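Local structure of type III Pentaketide Synthase (3EUO) at residues L185-I188 with T194-G197; K27-E32 with M180-L185; R257-A262 with G299-S304; T109-S114 with L241-D246. The protein probably acts as an acyltransferase of the chalcone and stilbene synthase family, a fungal type III polyketide synthase that builds pentaketides. All blocks are in the same frame, centred on the assembly; numbering follows the deposited sequence.

Contact 1. Residues L185-I188 with T194-G197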
loop_
_atom_site.group_PDB
_atom_site.type_symbol
_atom_site.label_atom_id
_atom_site.label_comp_id
_atom_site.label_asym_id
_atom_site.label_seq_id
_atom_site.Cartn_x
_atom_site.Cartn_y
_atom_site.Cartn_z
ATOM N N LEU A 185 18.719 16.608 9.762
ATOM C CA LEU A 185 19.665 17.550 10.352
ATOM C C LEU A 185 18.944 18.597 11.198
ATOM O O LEU A 185 19.419 18.979 12.268
ATOM C CB LEU A 185 20.509 18.231 9.268
ATOM C CG LEU A 185 21.601 17.396 8.585
ATOM C CD1 LEU A 185 22.193 18.173 7.428
ATOM C CD2 LEU A 185 22.700 17.015 9.584
ATOM N N GLU A 186 17.799 19.051 10.704
ATOM C CA GLU A 186 17.004 20.047 11.416
ATOM C C GLU A 186 16.513 19.503 12.752
ATOM O O GLU A 186 16.565 20.193 13.771
ATOM C CB GLU A 186 15.820 20.509 10.568
ATOM C CG GLU A 186 14.928 21.474 11.327
ATOM C CD GLU A 186 13.986 22.251 10.449
ATOM O OE1 GLU A 186 12.771 22.220 10.737
ATOM O OE2 GLU A 186 14.448 22.901 9.486
ATOM N N SER A 187 16.019 18.269 12.750
ATOM C CA SER A 187 15.575 17.637 13.993
ATOM C C SER A 187 16.728 17.406 14.971
ATOM O O SER A 187 16.574 17.624 16.171
ATOM C CB SER A 187 14.847 16.324 13.710
ATOM O OG SER A 187 13.601 16.574 13.093
ATOM N N ILE A 188 17.882 16.967 14.461
ATOM C CA ILE A 188 19.059 16.773 15.322
ATOM C C ILE A 188 19.400 18.076 16.042
ATOM O O ILE A 188 19.542 18.113 17.276
ATOM C CB ILE A 188 20.298 16.262 14.535
ATOM C CG1 ILE A 188 20.022 14.880 13.948
ATOM C CG2 ILE A 188 21.549 16.205 15.450
ATOM C CD1 ILE A 188 20.918 14.519 12.778
ATOM N N THR A 194 19.933 12.328 19.195
ATOM C CA THR A 194 20.916 11.631 18.383
ATOM C C THR A 194 20.169 10.754 17.383
ATOM O O THR A 194 19.823 9.604 17.672
ATOM C CB THR A 194 21.888 10.814 19.253
ATOM O OG1 THR A 194 21.155 9.831 19.989
ATOM C CG2 THR A 194 22.576 11.715 20.243
ATOM N N ARG A 195 19.897 11.335 16.221
ATOM C CA ARG A 195 19.166 10.678 15.148
ATOM C C ARG A 195 20.164 10.161 14.126
ATOM O O ARG A 195 20.790 10.945 13.416
ATOM C CB ARG A 195 18.214 11.675 14.482
ATOM C CG ARG A 195 17.274 12.354 15.459
ATOM C CD ARG A 195 16.411 13.394 14.764
ATOM N NE ARG A 195 15.568 12.796 13.732
ATOM C CZ ARG A 195 14.393 12.208 13.961
ATOM N NH1 ARG A 195 13.892 12.146 15.192
ATOM N NH2 ARG A 195 13.705 11.696 12.947
ATOM N N ILE A 196 20.303 8.840 14.047
ATOM C CA ILE A 196 21.379 8.238 13.248
ATOM C C ILE A 196 20.999 7.855 11.813
ATOM O O ILE A 196 21.841 7.345 11.071
ATOM C CB ILE A 196 22.019 7.022 13.969
ATOM C CG1 ILE A 196 21.074 5.808 13.948
ATOM C CG2 ILE A 196 22.418 7.394 15.405
ATOM C CD1 ILE A 196 21.779 4.486 14.230
ATOM N N GLY A 197 19.749 8.108 11.424
ATOM C CA GLY A 197 19.260 7.776 10.084
ATOM C C GLY A 197 20.151 8.269 8.953
ATOM O O GLY A 197 20.411 7.534 7.999
#
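Ser187 and Ile188 meet the aliphatic part of Arg195 where the chain returns past helix 181-191. Ser187 CB lies 3.5 Å from Arg195 CD and almost as near to NE, while OG sits over one face of the guanidinium. On the next residue, Ile188 CG1 approaches Arg195 CB to 3.7 Å, the two side chains running at a slant, and CD1 extends to 3.6 Å from the carbonyl O of Arg195. Arg195 starts with CG beside its own backbone N (chi1 -55°), continues extended, then bends at chi3 (61°), which turns the charged end aside once CD has passed Ser187 CB. In this thiolase-like fold the contact closes a short helix-to-loop return, five residues long, between helix 181-191 and helix 197-200. Beyond the bend the guanidinium forms salt bridges through NE to Glu184, one turn before Ile188 on the same helix, and through NH1 to Glu193. A leucine in place of Arg195 would probably keep some of the packing on Ile188 but leave both carboxylates without their positive mate. Ser187 OG has its own hydrogen-bond partner in Lys251 NZ, on strand 249-254.

Contact 2. Residues K27-E32 with M180-L185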
loop_
_atom_site.group_PDB
_atom_site.type_symbol
_atom_site.label_atom_id
_atom_site.label_comp_id
_atom_site.label_asym_id
_atom_site.label_seq_id
_atom_site.Cartn_x
_atom_site.Cartn_y
_atom_site.Cartn_z
ATOM N N LYS A 27 27.636 21.170 8.435
ATOM C CA LYS A 27 28.397 22.406 8.646
ATOM C C LYS A 27 27.798 23.580 7.867
ATOM O O LYS A 27 27.768 24.714 8.355
ATOM C CB LYS A 27 29.873 22.214 8.272
ATOM C CG LYS A 27 30.680 23.513 8.365
ATOM C CD LYS A 27 32.047 23.416 7.721
ATOM C CE LYS A 27 33.148 23.529 8.757
ATOM N NZ LYS A 27 34.380 24.104 8.144
ATOM N N ARG A 28 27.328 23.302 6.656
ATOM C CA ARG A 28 26.699 24.326 5.834
ATOM C C ARG A 28 25.441 24.902 6.487
ATOM O O ARG A 28 25.204 26.099 6.404
ATOM C CB ARG A 28 26.399 23.777 4.439
ATOM C CG ARG A 28 26.015 24.832 3.413
ATOM C CD ARG A 28 25.858 24.202 2.034
ATOM N NE ARG A 28 27.151 23.860 1.440
ATOM C CZ ARG A 28 27.337 22.893 0.546
ATOM N NH1 ARG A 28 26.318 22.146 0.136
ATOM N NH2 ARG A 28 28.548 22.663 0.061
ATOM N N TYR A 29 24.652 24.064 7.162
ATOM C CA TYR A 29 23.332 24.513 7.628
ATOM C C TYR A 29 23.110 24.623 9.125
ATOM O O TYR A 29 22.094 25.182 9.549
ATOM C CB TYR A 29 22.217 23.702 6.954
ATOM C CG TYR A 29 22.205 23.986 5.480
ATOM C CD1 TYR A 29 21.733 25.208 4.998
ATOM C CD2 TYR A 29 22.735 23.073 4.572
ATOM C CE1 TYR A 29 21.756 25.495 3.651
ATOM C CE2 TYR A 29 22.762 23.351 3.221
ATOM C CZ TYR A 29 22.275 24.568 2.769
ATOM O OH TYR A 29 22.310 24.859 1.431
ATOM N N HIS A 30 24.046 24.112 9.926
ATOM C CA HIS A 30 23.876 24.136 11.378
ATOM C C HIS A 30 25.157 24.413 12.139
ATOM O O HIS A 30 26.213 23.867 11.802
ATOM C CB HIS A 30 23.235 22.830 11.877
ATOM C CG HIS A 30 21.884 22.570 11.285
ATOM N ND1 HIS A 30 21.682 21.690 10.245
ATOM C CD2 HIS A 30 20.674 23.110 11.562
ATOM C CE1 HIS A 30 20.402 21.685 9.917
ATOM N NE2 HIS A 30 19.769 22.541 10.697
ATOM N N PRO A 31 25.070 25.263 13.182
ATOM C CA PRO A 31 26.194 25.374 14.100
ATOM C C PRO A 31 26.420 24.028 14.786
ATOM O O PRO A 31 25.493 23.210 14.887
ATOM C CB PRO A 31 25.709 26.411 15.132
ATOM C CG PRO A 31 24.621 27.172 14.443
ATOM C CD PRO A 31 23.955 26.153 13.564
ATOM N N GLU A 32 27.646 23.801 15.241
ATOM C CA GLU A 32 27.982 22.602 15.985
ATOM C C GLU A 32 27.155 22.577 17.266
ATOM O O GLU A 32 26.920 23.617 17.876
ATOM C CB GLU A 32 29.481 22.571 16.321
ATOM C CG GLU A 32 30.418 22.743 15.116
ATOM C CD GLU A 32 30.736 24.207 14.788
ATOM O OE1 GLU A 32 29.810 24.992 14.454
ATOM O OE2 GLU A 32 31.935 24.568 14.847
ATOM N N MET A 180 16.154 13.384 2.380
ATOM C CA MET A 180 15.581 13.772 3.666
ATOM C C MET A 180 16.659 14.166 4.675
ATOM O O MET A 180 16.366 14.404 5.851
ATOM C CB MET A 180 14.637 12.672 4.198
ATOM C CG MET A 180 13.275 12.636 3.446
ATOM S SD MET A 180 12.182 11.264 3.897
ATOM C CE MET A 180 11.643 10.770 2.270
ATOM N N VAL A 181 17.894 14.296 4.187
ATOM C CA VAL A 181 19.031 14.681 5.021
ATOM C C VAL A 181 18.780 16.006 5.763
ATOM O O VAL A 181 19.042 16.089 6.965
ATOM C CB VAL A 181 20.378 14.683 4.225
ATOM C CG1 VAL A 181 20.348 15.685 3.080
ATOM C CG2 VAL A 181 21.585 14.945 5.154
ATOM N N ARG A 182 18.239 17.013 5.070
ATOM C CA ARG A 182 18.020 18.331 5.691
ATOM C C ARG A 182 16.974 18.281 6.806
ATOM O O ARG A 182 17.115 18.972 7.826
ATOM C CB ARG A 182 17.652 19.396 4.641
ATOM C CG ARG A 182 18.822 19.846 3.748
ATOM C CD ARG A 182 19.789 20.773 4.504
ATOM N NE ARG A 182 19.104 21.953 5.041
ATOM C CZ ARG A 182 18.832 23.057 4.339
ATOM N NH1 ARG A 182 19.187 23.148 3.062
ATOM N NH2 ARG A 182 18.187 24.067 4.914
ATOM N N SER A 183 15.940 17.462 6.606
ATOM C CA SER A 183 14.900 17.248 7.612
ATOM C C SER A 183 15.499 16.610 8.861
ATOM O O SER A 183 15.220 17.023 9.987
ATOM C CB SER A 183 13.802 16.341 7.053
ATOM O OG SER A 183 13.005 15.817 8.102
ATOM N N GLU A 184 16.327 15.594 8.654
ATOM C CA GLU A 184 16.973 14.915 9.775
ATOM C C GLU A 184 17.919 15.856 10.518
ATOM O O GLU A 184 17.901 15.908 11.754
ATOM C CB GLU A 184 17.679 13.637 9.309
ATOM C CG GLU A 184 16.693 12.480 9.005
ATOM C CD GLU A 184 15.949 12.000 10.257
ATOM O OE1 GLU A 184 16.614 11.787 11.297
ATOM O OE2 GLU A 184 14.707 11.838 10.204
ATOM N N LEU A 185 18.719 16.608 9.762
ATOM C CA LEU A 185 19.665 17.550 10.352
ATOM C C LEU A 185 18.944 18.597 11.198
ATOM O O LEU A 185 19.419 18.979 12.268
ATOM C CB LEU A 185 20.509 18.231 9.268
ATOM C CG LEU A 185 21.601 17.396 8.585
ATOM C CD1 LEU A 185 22.193 18.173 7.428
ATOM C CD2 LEU A 185 22.700 17.015 9.584
#
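The guanidinium of Arg182 lies flat on the ring of Tyr29, a stacked cation-pi pair that joins the end of helix 20-29 to the first turn of helix 181-191. The planes are 10° apart, and Arg182 CZ stands 3.6 Å from the ring centroid, 11° off the ring normal, which places it over the face. NH1 reaches furthest along the ring, 3.4 Å from Tyr29 CZ, while NE remains near CG at the other end. Bends at chi2 and chi3 fold the arginine chain and bring its flat end nearly parallel to the ring. Beside this stack, His30, the first residue to leave helical geometry after helix 20-29, lays its ring against Leu185, whose carbonyl O lies above one face of the imidazole, nearer its edge than its middle.

In the next shell, Arg28 CG lies against the opposite face of Tyr29, near the rim, from within the same segment, and Tyr29 OH is hydrogen-bonded to Asn63. Arg182 NH1 donates to the backbone oxygens of Val62 and Lys64, so the loop that receives it also fixes the rotation of the guanidinium. With an alanine in place of Tyr29 the stack and the hydroxyl that meets Asn63 are gone, and the guanidinium, uncovered on one face, would probably be held mainly by the backbone carbonyls. Behind the guanidinium the arginine chain keeps to the same ring, with Arg182 CD 3.7 Å from Tyr29 CD2.

Contact 3. Residues R257-A262 with G299-S304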
loop_
_atom_site.group_PDB
_atom_site.type_symbol
_atom_site.label_atom_id
_atom_site.label_comp_id
_atom_site.label_asym_id
_atom_site.label_seq_id
_atom_site.Cartn_x
_atom_site.Cartn_y
_atom_site.Cartn_z
ATOM N N ARG A 257 16.354 -0.112 21.573
ATOM C CA ARG A 257 15.869 -1.493 21.740
ATOM C C ARG A 257 15.963 -2.351 20.476
ATOM O O ARG A 257 16.036 -3.578 20.564
ATOM C CB ARG A 257 14.413 -1.508 22.210
ATOM C CG ARG A 257 14.105 -0.684 23.449
ATOM C CD ARG A 257 12.605 -0.687 23.704
ATOM N NE ARG A 257 12.188 -1.847 24.477
ATOM C CZ ARG A 257 11.045 -2.514 24.318
ATOM N NH1 ARG A 257 10.160 -2.184 23.376
ATOM N NH2 ARG A 257 10.802 -3.546 25.108
ATOM N N VAL A 258 15.948 -1.709 19.308
ATOM C CA VAL A 258 15.762 -2.421 18.036
ATOM C C VAL A 258 16.731 -3.586 17.799
ATOM O O VAL A 258 16.281 -4.682 17.484
ATOM C CB VAL A 258 15.738 -1.460 16.818
ATOM C CG1 VAL A 258 15.583 -2.234 15.504
ATOM C CG2 VAL A 258 14.613 -0.459 16.974
ATOM N N PRO A 259 18.051 -3.363 17.961
ATOM C CA PRO A 259 18.970 -4.482 17.704
ATOM C C PRO A 259 18.704 -5.670 18.629
ATOM O O PRO A 259 18.787 -6.820 18.193
ATOM C CB PRO A 259 20.355 -3.882 17.987
ATOM C CG PRO A 259 20.167 -2.403 17.931
ATOM C CD PRO A 259 18.772 -2.146 18.385
ATOM N N VAL A 260 18.364 -5.388 19.886
ATOM C CA VAL A 260 18.104 -6.437 20.867
ATOM C C VAL A 260 16.847 -7.224 20.500
ATOM O O VAL A 260 16.872 -8.457 20.487
ATOM C CB VAL A 260 18.043 -5.885 22.320
ATOM C CG1 VAL A 260 17.470 -6.924 23.272
ATOM C CG2 VAL A 260 19.438 -5.465 22.784
ATOM N N LEU A 261 15.767 -6.507 20.178
ATOM C CA LEU A 261 14.495 -7.134 19.800
ATOM C C LEU A 261 14.631 -7.952 18.513
ATOM O O LEU A 261 14.120 -9.072 18.425
ATOM C CB LEU A 261 13.388 -6.083 19.655
ATOM C CG LEU A 261 12.987 -5.284 20.907
ATOM C CD1 LEU A 261 12.130 -4.079 20.526
ATOM C CD2 LEU A 261 12.271 -6.154 21.938
ATOM N N ALA A 262 15.340 -7.388 17.538
ATOM C CA ALA A 262 15.600 -8.063 16.268
ATOM C C ALA A 262 16.398 -9.338 16.490
ATOM O O ALA A 262 15.992 -10.415 16.041
ATOM C CB ALA A 262 16.325 -7.137 15.315
ATOM N N GLY A 299 21.463 -2.374 10.039
ATOM C CA GLY A 299 22.587 -1.709 10.711
ATOM C C GLY A 299 23.658 -2.759 10.970
ATOM O O GLY A 299 23.382 -3.959 10.884
ATOM N N ALA A 300 24.879 -2.332 11.298
ATOM C CA ALA A 300 25.963 -3.289 11.549
ATOM C C ALA A 300 25.632 -4.274 12.668
ATOM O O ALA A 300 25.992 -5.452 12.582
ATOM C CB ALA A 300 27.279 -2.581 11.823
ATOM N N THR A 301 24.929 -3.798 13.699
ATOM C CA THR A 301 24.557 -4.651 14.830
ATOM C C THR A 301 23.588 -5.752 14.424
ATOM O O THR A 301 23.483 -6.766 15.111
ATOM C CB THR A 301 23.953 -3.857 16.010
ATOM O OG1 THR A 301 22.683 -3.317 15.629
ATOM C CG2 THR A 301 24.881 -2.723 16.433
ATOM N N ILE A 302 22.865 -5.545 13.322
ATOM C CA ILE A 302 21.944 -6.559 12.816
ATOM C C ILE A 302 22.722 -7.757 12.279
ATOM O O ILE A 302 22.376 -8.914 12.548
ATOM C CB ILE A 302 21.001 -5.997 11.711
ATOM C CG1 ILE A 302 20.165 -4.823 12.247
ATOM C CG2 ILE A 302 20.115 -7.111 11.128
ATOM C CD1 ILE A 302 19.340 -5.133 13.493
ATOM N N LEU A 303 23.776 -7.468 11.525
ATOM C CA LEU A 303 24.620 -8.507 10.957
ATOM C C LEU A 303 25.415 -9.226 12.038
ATOM O O LEU A 303 25.395 -10.453 12.100
ATOM C CB LEU A 303 25.547 -7.942 9.880
ATOM C CG LEU A 303 24.849 -7.259 8.694
ATOM C CD1 LEU A 303 25.871 -6.670 7.751
ATOM C CD2 LEU A 303 23.901 -8.218 7.960
ATOM N N SER A 304 26.102 -8.472 12.895
ATOM C CA SER A 304 26.870 -9.102 13.977
ATOM C C SER A 304 25.938 -9.835 14.948
ATOM O O SER A 304 26.275 -10.908 15.444
ATOM C CB SER A 304 27.760 -8.087 14.706
ATOM O OG SER A 304 26.992 -7.039 15.268
HETATM O O HOH W 1 20.786 -7.069 16.459
#
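Pro259 and Thr301 face each other across two helices, 258-262 and 300-304, which pack side by side in the C-terminal half of the thiolase-like fold. The short axes approach to 9.5 Å and run in nearly the same direction, with a signed crossing angle of -28°. Both side chains leave their backbones toward the opposing helix and meet at a slant. Thr301 leads with its hydroxyl: OG1 lies between the backbone N and the carbonyl carbon (chi1 68°), and this puts it 3.4 Å from Pro259 CB, with CG of the ring only slightly farther. The methyl CG2 makes no comparable approach to the proline.

Ile302 comes in differently. Its first bond does not aim at the other helix, yet the folded chain carries CD1 across until it rests 4.1 Å from Ala262 CB and 4.3 Å from Pro259 CA. CD1 thus touches both residues, about one turn apart on helix 258-277, the alanine methyl being itself directed at helix 300-304. Ile302 also touches Met295 of strand 292-295, which links the contact to the outermost strand of the central sheet within this chain. A bridging water completes the junction, donating to the carbonyl O of Pro259 at 2.7 Å and to the carbonyl O of Thr301 at 3.0 Å.

Contact 4. Residues T109-S114 with L241-D246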
loop_
_atom_site.group_PDB
_atom_site.type_symbol
_atom_site.label_atom_id
_atom_site.label_comp_id
_atom_site.label_asym_id
_atom_site.label_seq_id
_atom_site.Cartn_x
_atom_site.Cartn_y
_atom_site.Cartn_z
ATOM N N THR A 109 6.669 -1.532 -3.492
ATOM C CA THR A 109 6.747 -0.956 -2.157
ATOM C C THR A 109 7.625 0.289 -2.154
ATOM O O THR A 109 8.536 0.427 -2.977
ATOM C CB THR A 109 7.215 -2.009 -1.118
ATOM O OG1 THR A 109 7.059 -1.497 0.214
ATOM C CG2 THR A 109 8.650 -2.427 -1.352
ATOM N N THR A 110 7.305 1.207 -1.247
ATOM C CA THR A 110 8.167 2.337 -0.900
ATOM C C THR A 110 7.675 2.934 0.409
ATOM O O THR A 110 6.489 2.864 0.705
ATOM C CB THR A 110 8.201 3.439 -1.996
ATOM O OG1 THR A 110 9.208 4.409 -1.664
ATOM C CG2 THR A 110 6.838 4.142 -2.146
ATOM N N CYS A 111 8.579 3.499 1.200
ATOM C CA CYS A 111 8.138 4.291 2.352
ATOM C C CYS A 111 8.601 5.741 2.227
ATOM O O CYS A 111 8.448 6.520 3.167
ATOM C CB CYS A 111 8.619 3.670 3.663
ATOM S SG CYS A 111 10.405 3.658 3.821
ATOM N N THR A 112 9.144 6.099 1.064
ATOM C CA THR A 112 9.753 7.426 0.882
ATOM C C THR A 112 9.015 8.298 -0.149
ATOM O O THR A 112 9.551 9.299 -0.665
ATOM C CB THR A 112 11.248 7.307 0.560
ATOM O OG1 THR A 112 11.447 6.344 -0.485
ATOM C CG2 THR A 112 12.022 6.870 1.805
ATOM N N ASP A 113 7.775 7.909 -0.420
ATOM C CA ASP A 113 6.857 8.664 -1.260
ATOM C C ASP A 113 5.407 8.402 -0.867
ATOM O O ASP A 113 5.069 7.342 -0.330
ATOM C CB ASP A 113 7.027 8.292 -2.739
ATOM C CG ASP A 113 6.322 9.274 -3.667
ATOM O OD1 ASP A 113 6.575 10.489 -3.523
ATOM O OD2 ASP A 113 5.524 8.844 -4.528
ATOM N N SER A 114 4.555 9.377 -1.161
ATOM C CA SER A 114 3.106 9.198 -1.145
ATOM C C SER A 114 2.552 9.932 -2.353
ATOM O O SER A 114 2.927 11.078 -2.612
ATOM C CB SER A 114 2.494 9.776 0.131
ATOM O OG SER A 114 1.083 9.694 0.081
ATOM N N LEU A 241 10.431 1.584 16.228
ATOM C CA LEU A 241 10.836 1.687 14.831
ATOM C C LEU A 241 9.668 2.191 14.008
ATOM O O LEU A 241 8.581 1.624 14.042
ATOM C CB LEU A 241 11.315 0.326 14.311
ATOM C CG LEU A 241 12.061 0.276 12.979
ATOM C CD1 LEU A 241 13.259 1.230 12.963
ATOM C CD2 LEU A 241 12.511 -1.146 12.691
ATOM N N GLY A 242 9.904 3.267 13.270
ATOM C CA GLY A 242 8.832 3.927 12.541
ATOM C C GLY A 242 9.331 4.984 11.586
ATOM O O GLY A 242 10.532 5.262 11.513
ATOM N N PHE A 243 8.392 5.578 10.856
ATOM C CA PHE A 243 8.703 6.582 9.843
ATOM C C PHE A 243 7.439 7.439 9.761
ATOM O O PHE A 243 6.448 7.043 9.146
ATOM C CB PHE A 243 9.030 5.890 8.506
ATOM C CG PHE A 243 9.953 6.671 7.597
ATOM C CD1 PHE A 243 10.984 7.463 8.104
ATOM C CD2 PHE A 243 9.821 6.557 6.213
ATOM C CE1 PHE A 243 11.840 8.158 7.252
ATOM C CE2 PHE A 243 10.676 7.253 5.348
ATOM C CZ PHE A 243 11.686 8.051 5.867
ATOM N N ASP A 244 7.455 8.578 10.446
ATOM C CA ASP A 244 6.230 9.357 10.653
ATOM C C ASP A 244 6.101 10.476 9.642
ATOM O O ASP A 244 7.027 11.283 9.484
ATOM C CB ASP A 244 6.195 9.958 12.063
ATOM C CG ASP A 244 6.190 8.911 13.168
ATOM O OD1 ASP A 244 5.739 7.766 12.953
ATOM O OD2 ASP A 244 6.621 9.259 14.292
ATOM N N VAL A 245 4.939 10.556 8.990
ATOM C CA VAL A 245 4.683 11.618 8.015
ATOM C C VAL A 245 4.829 13.003 8.657
ATOM O O VAL A 245 4.524 13.190 9.843
ATOM C CB VAL A 245 3.321 11.464 7.300
ATOM C CG1 VAL A 245 2.156 11.962 8.178
ATOM C CG2 VAL A 245 3.353 12.174 5.948
ATOM N N ASP A 246 5.297 13.952 7.854
ATOM C CA ASP A 246 5.734 15.264 8.325
ATOM C C ASP A 246 5.672 16.239 7.157
ATOM O O ASP A 246 5.829 15.823 6.008
ATOM C CB ASP A 246 7.184 15.178 8.814
ATOM C CG ASP A 246 7.580 16.351 9.680
ATOM O OD1 ASP A 246 7.333 16.298 10.901
ATOM O OD2 ASP A 246 8.155 17.326 9.143
#
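Cys111 and Thr112 meet the ring of Phe243 just after strand 105-109 gives way to a loop. Thr110, at the start of that loop, shapes the approach from within: its OG1 accepts from the backbone N of Thr112 at 3.2 Å, with an N-H...O angle of 168°, forming an ST turn. Next, Cys111 presents two groups to the aromatic side chain. Its carbonyl O lies 3.2 Å from Phe243 CE2, at the rim of the ring and close to level with it, whereas SG reaches 3.8 Å from CD2. The sulfur stands 4.7 Å from the ring centroid and 56° off the normal, an oblique sulfur-aromatic contact and not one over the face. Thr112 then adds its methyl, CG2 at 3.8 Å from CE2, also at the edge. With OG1 between the backbone N and the carbonyl carbon and the methyl on the ring side, the hydroxyl is hydrogen-bonded to Glu175, whose OE1 also accepts the backbone N-H of Cys111. Further along, Ser114 OG is hydrogen-bonded to Trp250 NE1 of the second subunit.

Opposite the loop, Phe243 swings its ring out with CG anti to the backbone N (chi1 -153°), and the ring also meets Trp250 of its own chain. Strand 241-246 pairs with 249-254 as a two-stranded hairpin, and at Phe243 it pairs antiparallel with a strand of the second subunit. Such a loop-on-strand contact, built at the subunit interface, fits the dimeric architecture of the chalcone synthase family.

How the contacts relate
Contacts 1 and 2 both use helix 181-191 and share Leu185, with the Glu184-Arg195 salt bridge as a tie between them. Both depend on an arginine, but contact 1 is buried and uses its aliphatic shaft, while the partly buried contact 2 uses the flat guanidinium. Contact 4, also buried, has no charged group at its interface and meets through a sulfur, a carbonyl and a ring edge; it alone among the four touches the second subunit. It meets contact 2 through Met180, whose SD packs on Phe243. Contact 3 is partly buried, lies about 26 Å centre to centre from contact 2, and relies on a few apolar touches and a bridging water between two helices.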